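Local structure of inositol 2-dehydrogenase (Sinorhizobium meliloti, 4HKT) at residues S155-V159 with D160-R164; N286-E289 with S290-A294; E300-S304 with G305-L309. The protein oxidises myo-inositol to 2-keto-myo-inositol (scyllo-inosose) with NAD+ as hydride acceptor, the first step of myo-inositol degradation to acetyl-CoA. All coordinates share one frame; numbering follows the deposited sequence.

Contact 1. Residues S155-V159 with D160-R164; sequences SAPPV and DYIKR
The carbonyl oxygens of P158 and V159 accept from the amides of I162 and K163, two successive i to i+4 bonds that build the first turn of the short helix 159-163 where the chain leaves the loop following strand 144-152, in the C-terminal Gfo/Idh/MocA domain. P158 occupies the N-cap position. The bond from I162 N to P158 O is 3.0 Å long and almost straight at 172°; the one from K163 N to V159 O measures 2.9 Å. The ring of P157, one residue before the cap, packs back on the new helix. Its CB lies 3.7 Å from Y161 CD2, approaching the tyrosine ring obliquely, while its CG is 4.0 Å from I162 CG1, so one pyrrolidine ring touches two consecutive helical side chains. I162 is buried, with its CD1 resting 3.4 Å from P157 O, and it also packs on I203, A206 and D208. The phenol of Y161 reaches on to a hydrogen bond between its OH and D171, which ties this turn to helix 168-184. On another side of the helix the extended chain of K163 passes V159, bringing NZ to 3.9 Å from V159 CG1; V159 also touches A202 of helix 201-205. D160 folds back over its own turn: CG sits between the backbone N and the carbonyl carbon (chi1 56°), which lays OD1 beside the ring of P158, 3.4 Å from P158 CG, and lets it accept a weak, bent bond from Y161 N.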
loop_
_atom_site.group_PDB
_atom_site.type_symbol
_atom_site.label_atom_id
_atom_site.label_comp_id
_atom_site.label_asym_id
_atom_site.label_seq_id
_atom_site.Cartn_x
_atom_site.Cartn_y
_atom_site.Cartn_z
ATOM N N SER B 155 -5.917 -12.275 -21.042
ATOM C CA SER B 155 -6.627 -12.179 -22.305
ATOM C C SER B 155 -7.311 -13.492 -22.508
ATOM O O SER B 155 -7.028 -14.448 -21.786
ATOM C CB SER B 155 -5.616 -11.930 -23.448
ATOM O OG SER B 155 -4.704 -12.999 -23.444
ATOM N N ALA B 156 -8.230 -13.544 -23.468
ATOM C CA ALA B 156 -9.091 -14.717 -23.661
ATOM C C ALA B 156 -8.392 -15.776 -24.501
ATOM O O ALA B 156 -7.593 -15.442 -25.344
ATOM C CB ALA B 156 -10.363 -14.317 -24.383
ATOM N N PRO B 157 -8.753 -17.046 -24.307
ATOM C CA PRO B 157 -8.214 -18.053 -25.180
ATOM C C PRO B 157 -8.868 -17.967 -26.564
ATOM O O PRO B 157 -9.866 -17.275 -26.733
ATOM C CB PRO B 157 -8.552 -19.355 -24.468
ATOM C CG PRO B 157 -9.781 -19.053 -23.676
ATOM C CD PRO B 157 -9.767 -17.584 -23.374
ATOM N N PRO B 158 -8.258 -18.633 -27.561
ATOM C CA PRO B 158 -8.781 -18.594 -28.927
ATOM C C PRO B 158 -10.054 -19.410 -29.068
ATOM O O PRO B 158 -10.336 -20.305 -28.255
ATOM C CB PRO B 158 -7.621 -19.174 -29.759
ATOM C CG PRO B 158 -6.823 -20.028 -28.808
ATOM C CD PRO B 158 -6.985 -19.387 -27.456
ATOM N N VAL B 159 -10.806 -19.145 -30.125
ATOM C CA VAL B 159 -12.073 -19.838 -30.345
ATOM C C VAL B 159 -11.994 -21.367 -30.376
ATOM O O VAL B 159 -12.881 -22.046 -29.839
ATOM C CB VAL B 159 -12.778 -19.263 -31.601
ATOM C CG1 VAL B 159 -13.890 -20.186 -32.076
ATOM C CG2 VAL B 159 -13.304 -17.858 -31.282
ATOM N N ASP B 160 -10.957 -21.939 -31.016
ATOM C CA ASP B 160 -10.852 -23.414 -31.096
ATOM C C ASP B 160 -10.746 -24.029 -29.663
ATOM O O ASP B 160 -11.358 -25.063 -29.352
ATOM C CB ASP B 160 -9.675 -23.860 -31.992
ATOM C CG ASP B 160 -8.329 -23.276 -31.555
ATOM O OD1 ASP B 160 -8.292 -22.502 -30.580
ATOM O OD2 ASP B 160 -7.296 -23.553 -32.209
ATOM N N TYR B 161 -10.025 -23.350 -28.787
ATOM C CA TYR B 161 -9.947 -23.763 -27.389
ATOM C C TYR B 161 -11.314 -23.577 -26.697
ATOM O O TYR B 161 -11.804 -24.468 -26.014
ATOM C CB TYR B 161 -8.877 -22.955 -26.648
ATOM C CG TYR B 161 -8.800 -23.391 -25.212
ATOM C CD1 TYR B 161 -7.875 -24.371 -24.799
ATOM C CD2 TYR B 161 -9.702 -22.889 -24.268
ATOM C CE1 TYR B 161 -7.848 -24.821 -23.475
ATOM C CE2 TYR B 161 -9.662 -23.300 -22.951
ATOM C CZ TYR B 161 -8.750 -24.269 -22.552
ATOM O OH TYR B 161 -8.748 -24.679 -21.248
ATOM N N ILE B 162 -11.912 -22.404 -26.866
ATOM C CA ILE B 162 -13.258 -22.154 -26.294
ATOM C C ILE B 162 -14.247 -23.269 -26.585
ATOM O O ILE B 162 -14.885 -23.799 -25.662
ATOM C CB ILE B 162 -13.776 -20.800 -26.726
ATOM C CG1 ILE B 162 -12.969 -19.740 -25.950
ATOM C CG2 ILE B 162 -15.282 -20.687 -26.449
ATOM C CD1 ILE B 162 -13.077 -18.363 -26.499
ATOM N N LYS B 163 -14.365 -23.649 -27.858
ATOM C CA LYS B 163 -15.302 -24.701 -28.273
ATOM C C LYS B 163 -15.104 -26.032 -27.599
ATOM O O LYS B 163 -16.038 -26.776 -27.490
ATOM C CB LYS B 163 -15.297 -24.890 -29.796
ATOM C CG LYS B 163 -16.077 -23.788 -30.487
ATOM C CD LYS B 163 -15.914 -23.793 -31.992
ATOM C CE LYS B 163 -16.866 -22.765 -32.598
ATOM N NZ LYS B 163 -16.492 -22.377 -33.988
ATOM N N ARG B 164 -13.908 -26.349 -27.131
ATOM C CA ARG B 164 -13.730 -27.640 -26.452
ATOM C C ARG B 164 -13.559 -27.497 -24.926
ATOM O O ARG B 164 -13.196 -28.453 -24.241
ATOM C CB ARG B 164 -12.553 -28.419 -27.060
ATOM C CG ARG B 164 -11.198 -27.760 -26.934
ATOM C CD ARG B 164 -10.136 -28.616 -27.624
ATOM N NE ARG B 164 -9.156 -27.775 -28.263
ATOM C CZ ARG B 164 -8.043 -27.356 -27.690
ATOM N NH1 ARG B 164 -7.752 -27.728 -26.454
ATOM N NH2 ARG B 164 -7.231 -26.560 -28.359
#

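Contact 2. Residues N286-E289 with S290-A294; sequences NEIE and SFIAA. With EDO (1,2-ethanediol), chain V.
N286 to E289 accept in turn from S290 to A293, four consecutive i to i+4 backbone bonds within the long helix 281-297. The shortest runs from S290 N to N286 O at 2.7 Å. The bond from I292 N to I288 O is 2.9 Å long and nearly straight, with an N-H...O angle of 169°. A bound 1,2-ethanediol, probably from the crystallisation liquor, adds a second donor at the start of the series: its O1 is 2.8 Å from N286 O, so that this carbonyl is gripped by both the helical amide and the diol. The extended side chain of E289 flanks the same hydroxyl, and the diol O1 lies 3.2 Å from E289 CG. The side-chain amide of N286 bonds elsewhere, ND2 donating to the carbonyl oxygen of F125. Apolar contact across the turn rests on the two isoleucines. CG1 of I292 stands beside its own backbone N (chi1 -70°), and with chi2 extended (167°) CD1 comes to 3.8 Å from I288 CG2; I292 CG1 also lies 3.4 Å from I288 O. F291 rests its CB 3.3 Å from I288 O, and its side chain is buried against the parallel sheet. The buried side of the helix lies across the Rossmann-type domain: I288 packs on A21 and V22 of helix 13-24, F291 on F6 and on A89 and F91 of strand 89-93, and I292 on V4 and F6 of strand 4-9.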
loop_
_atom_site.group_PDB
_atom_site.type_symbol
_atom_site.label_atom_id
_atom_site.label_comp_id
_atom_site.label_asym_id
_atom_site.label_seq_id
_atom_site.Cartn_x
_atom_site.Cartn_y
_atom_site.Cartn_z
ATOM N N ASN B 286 4.646 -26.517 -4.196
ATOM C CA ASN B 286 4.022 -26.981 -2.987
ATOM C C ASN B 286 3.073 -28.139 -3.279
ATOM O O ASN B 286 2.900 -29.074 -2.471
ATOM C CB ASN B 286 3.226 -25.832 -2.329
ATOM C CG ASN B 286 4.112 -24.806 -1.653
ATOM O OD1 ASN B 286 5.297 -25.045 -1.401
ATOM N ND2 ASN B 286 3.529 -23.643 -1.332
ATOM N N GLU B 287 2.414 -28.033 -4.423
ATOM C CA GLU B 287 1.450 -29.017 -4.886
ATOM C C GLU B 287 2.109 -30.385 -5.126
ATOM O O GLU B 287 1.634 -31.398 -4.627
ATOM C CB GLU B 287 0.858 -28.473 -6.185
ATOM C CG GLU B 287 -0.061 -29.350 -6.980
ATOM C CD GLU B 287 -0.539 -28.609 -8.224
ATOM O OE1 GLU B 287 0.280 -28.321 -9.103
ATOM O OE2 GLU B 287 -1.723 -28.272 -8.310
ATOM N N ILE B 288 3.215 -30.386 -5.857
ATOM C CA ILE B 288 3.998 -31.607 -6.078
ATOM C C ILE B 288 4.474 -32.126 -4.726
ATOM O O ILE B 288 4.340 -33.328 -4.425
ATOM C CB ILE B 288 5.166 -31.401 -7.053
ATOM C CG1 ILE B 288 4.661 -31.029 -8.457
ATOM C CG2 ILE B 288 6.040 -32.655 -7.155
ATOM C CD1 ILE B 288 3.735 -32.032 -9.127
ATOM N N GLU B 289 4.936 -31.217 -3.875
ATOM C CA GLU B 289 5.360 -31.606 -2.528
ATOM C C GLU B 289 4.249 -32.296 -1.771
ATOM O O GLU B 289 4.456 -33.353 -1.187
ATOM C CB GLU B 289 5.885 -30.400 -1.751
ATOM C CG GLU B 289 6.399 -30.702 -0.355
ATOM C CD GLU B 289 6.777 -29.422 0.394
ATOM O OE1 GLU B 289 7.351 -28.491 -0.217
ATOM O OE2 GLU B 289 6.464 -29.331 1.593
ATOM N N SER B 290 3.060 -31.714 -1.775
ATOM C CA SER B 290 1.902 -32.335 -1.118
ATOM C C SER B 290 1.531 -33.696 -1.763
ATOM O O SER B 290 1.121 -34.640 -1.086
ATOM C CB SER B 290 0.721 -31.385 -1.170
ATOM O OG SER B 290 -0.372 -31.962 -0.547
ATOM N N PHE B 291 1.690 -33.793 -3.065
ATOM C CA PHE B 291 1.344 -35.026 -3.778
ATOM C C PHE B 291 2.274 -36.159 -3.317
ATOM O O PHE B 291 1.850 -37.253 -2.981
ATOM C CB PHE B 291 1.493 -34.785 -5.278
ATOM C CG PHE B 291 1.140 -35.952 -6.123
ATOM C CD1 PHE B 291 -0.063 -36.608 -5.960
ATOM C CD2 PHE B 291 1.972 -36.346 -7.134
ATOM C CE1 PHE B 291 -0.397 -37.684 -6.764
ATOM C CE2 PHE B 291 1.647 -37.429 -7.925
ATOM C CZ PHE B 291 0.451 -38.078 -7.751
ATOM N N ILE B 292 3.549 -35.842 -3.246
ATOM C CA ILE B 292 4.547 -36.790 -2.758
ATOM C C ILE B 292 4.288 -37.191 -1.310
ATOM O O ILE B 292 4.428 -38.367 -0.937
ATOM C CB ILE B 292 5.944 -36.200 -2.951
ATOM C CG1 ILE B 292 6.245 -36.165 -4.443
ATOM C CG2 ILE B 292 6.983 -36.993 -2.190
ATOM C CD1 ILE B 292 7.430 -35.333 -4.815
ATOM N N ALA B 293 3.873 -36.226 -0.500
ATOM C CA ALA B 293 3.589 -36.513 0.883
ATOM C C ALA B 293 2.455 -37.501 0.950
ATOM O O ALA B 293 2.428 -38.395 1.810
ATOM C CB ALA B 293 3.238 -35.231 1.634
ATOM N N ALA B 294 1.502 -37.338 0.041
ATOM C CA ALA B 294 0.366 -38.243 -0.052
ATOM C C ALA B 294 0.837 -39.628 -0.427
ATOM O O ALA B 294 0.329 -40.600 0.093
ATOM C CB ALA B 294 -0.622 -37.751 -1.093
HETATM C C1 EDO V . 3.476 -28.177 0.546
HETATM O O1 EDO V . 3.479 -29.547 0.210
HETATM C C2 EDO V . 2.035 -27.787 0.792
HETATM O O2 EDO V . 1.938 -26.387 1.019
#

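Contact 3. Residues E300-S304 with G305-L309. With EDO (1,2-ethanediol), chain S.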
loop_
_atom_site.group_PDB
_atom_site.type_symbol
_atom_site.label_atom_id
_atom_site.label_comp_id
_atom_site.label_asym_id
_atom_site.label_seq_id
_atom_site.Cartn_x
_atom_site.Cartn_y
_atom_site.Cartn_z
ATOM N N GLU B 300 -4.693 -38.500 3.449
ATOM C CA GLU B 300 -5.787 -38.323 2.496
ATOM C C GLU B 300 -5.514 -37.061 1.682
ATOM O O GLU B 300 -4.919 -36.088 2.180
ATOM C CB GLU B 300 -7.186 -38.393 3.144
ATOM C CG GLU B 300 -7.757 -37.162 3.831
ATOM C CD GLU B 300 -9.183 -37.422 4.334
ATOM O OE1 GLU B 300 -10.069 -37.746 3.503
ATOM O OE2 GLU B 300 -9.430 -37.314 5.558
ATOM N N ILE B 301 -5.873 -37.125 0.404
ATOM C CA ILE B 301 -5.434 -36.119 -0.571
ATOM C C ILE B 301 -6.440 -34.980 -0.579
ATOM O O ILE B 301 -7.644 -35.223 -0.500
ATOM C CB ILE B 301 -5.311 -36.748 -1.984
ATOM C CG1 ILE B 301 -4.138 -37.726 -1.990
ATOM C CG2 ILE B 301 -5.138 -35.689 -3.075
ATOM C CD1 ILE B 301 -3.823 -38.369 -3.333
ATOM N N ALA B 302 -5.923 -33.753 -0.650
ATOM C CA ALA B 302 -6.701 -32.554 -0.971
ATOM C C ALA B 302 -5.842 -31.691 -1.881
ATOM O O ALA B 302 -4.685 -31.489 -1.590
ATOM C CB ALA B 302 -7.059 -31.776 0.285
ATOM N N PRO B 303 -6.381 -31.194 -2.998
ATOM C CA PRO B 303 -7.689 -31.393 -3.605
ATOM C C PRO B 303 -7.868 -32.810 -4.190
ATOM O O PRO B 303 -7.033 -33.307 -4.930
ATOM C CB PRO B 303 -7.738 -30.327 -4.692
ATOM C CG PRO B 303 -6.343 -29.970 -4.964
ATOM C CD PRO B 303 -5.479 -30.416 -3.858
ATOM N N SER B 304 -8.926 -33.456 -3.779
ATOM C CA SER B 304 -9.247 -34.794 -4.184
ATOM C C SER B 304 -10.089 -34.807 -5.474
ATOM O O SER B 304 -10.515 -33.771 -5.995
ATOM C CB SER B 304 -10.084 -35.410 -3.095
ATOM O OG SER B 304 -11.360 -34.742 -3.013
ATOM N N GLY B 305 -10.384 -36.014 -5.913
ATOM C CA GLY B 305 -11.367 -36.258 -6.937
ATOM C C GLY B 305 -12.695 -35.638 -6.610
ATOM O O GLY B 305 -13.297 -34.996 -7.464
ATOM N N ASN B 306 -13.176 -35.831 -5.387
ATOM C CA ASN B 306 -14.450 -35.238 -5.018
ATOM C C ASN B 306 -14.407 -33.718 -5.094
ATOM O O ASN B 306 -15.414 -33.082 -5.434
ATOM C CB ASN B 306 -14.916 -35.699 -3.638
ATOM C CG ASN B 306 -16.339 -35.248 -3.341
ATOM O OD1 ASN B 306 -17.295 -35.651 -4.034
ATOM N ND2 ASN B 306 -16.488 -34.326 -2.372
ATOM N N ASP B 307 -13.239 -33.111 -4.840
ATOM C CA ASP B 307 -13.145 -31.653 -4.960
ATOM C C ASP B 307 -13.275 -31.255 -6.416
ATOM O O ASP B 307 -13.911 -30.249 -6.716
ATOM C CB ASP B 307 -11.846 -31.090 -4.365
ATOM C CG ASP B 307 -11.771 -31.244 -2.840
ATOM O OD1 ASP B 307 -12.792 -31.052 -2.139
ATOM O OD2 ASP B 307 -10.674 -31.611 -2.343
ATOM N N GLY B 308 -12.706 -32.038 -7.339
ATOM C CA GLY B 308 -12.922 -31.757 -8.785
ATOM C C GLY B 308 -14.393 -31.883 -9.191
ATOM O O GLY B 308 -14.920 -31.079 -9.954
ATOM N N LEU B 309 -15.056 -32.897 -8.670
ATOM C CA LEU B 309 -16.452 -33.091 -8.940
ATOM C C LEU B 309 -17.297 -31.937 -8.379
ATOM O O LEU B 309 -18.209 -31.428 -9.044
ATOM C CB LEU B 309 -16.918 -34.422 -8.337
ATOM C CG LEU B 309 -18.416 -34.736 -8.476
ATOM C CD1 LEU B 309 -18.805 -34.692 -9.931
ATOM C CD2 LEU B 309 -18.766 -36.085 -7.865
HETATM C C1 EDO S . -12.610 -27.762 2.199
HETATM O O1 EDO S . -11.225 -27.392 2.219
HETATM C C2 EDO S . -13.121 -27.889 0.754
HETATM O O2 EDO S . -12.242 -28.710 -0.047
#
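A capping box between S304 and D307 starts helix 305-324, at the point where the loop that follows helix 281-297 turns into it. The two residues bond reciprocally: S304 N donates to D307 OD2 at 2.9 Å, and D307 N donates to S304 OG at 3.1 Å. S304 OG lies between its own backbone N and carbonyl carbon (chi1 67°), the crowded position, from which it faces the first-turn amides. On the carboxylate, OD2 is approached from its anti side, with S304 N about 30° out of the plane. Backbone bonding takes over at once, G308 N reaching S304 O at 3.1 Å. Just ahead of the cap a cis peptide bond precedes P303, whose CA comes to 3.2 Å from D307 OD2. The other carboxylate oxygen, OD1, is engaged away from the box: it forms a salt bridge with R181 and a weak bond, 3.2 Å long, with O2 of an ethanediol that also binds R124, so the two carboxylate oxygens serve different partners. With D307 replaced by an alanine, the amide of S304 would probably lose its acceptor in the capping box and R181 this counter-charge. The loop runs along strand 117-120, outermost in the parallel sheet of this chain, P303 hydrogen-bonding through its backbone to V119 and I301 packing on M118, while L309, further along the new helix, rests on V103, R104 and L107 of helix 100-112.

Contacts 2 and 3 are neighbours, their centres 13 Å apart: A294 at the end of the helical segment 286-294 packs its CB 3.6 Å from I301 CG1 in the loop that leads to the capping box. F125 joins them too, accepting from N286 of contact 2 and touching P303 of contact 3. Contact 1 stands apart in the C-terminal domain, on the opposite side of the chain's centre, its centre 31 Å from that of contact 2 and 27 Å from that of contact 3; nearest atoms are about 15 and 14 Å away. The bound sodium ion lies about 8 Å from the side chain of I292, which touches its ligand residue N25.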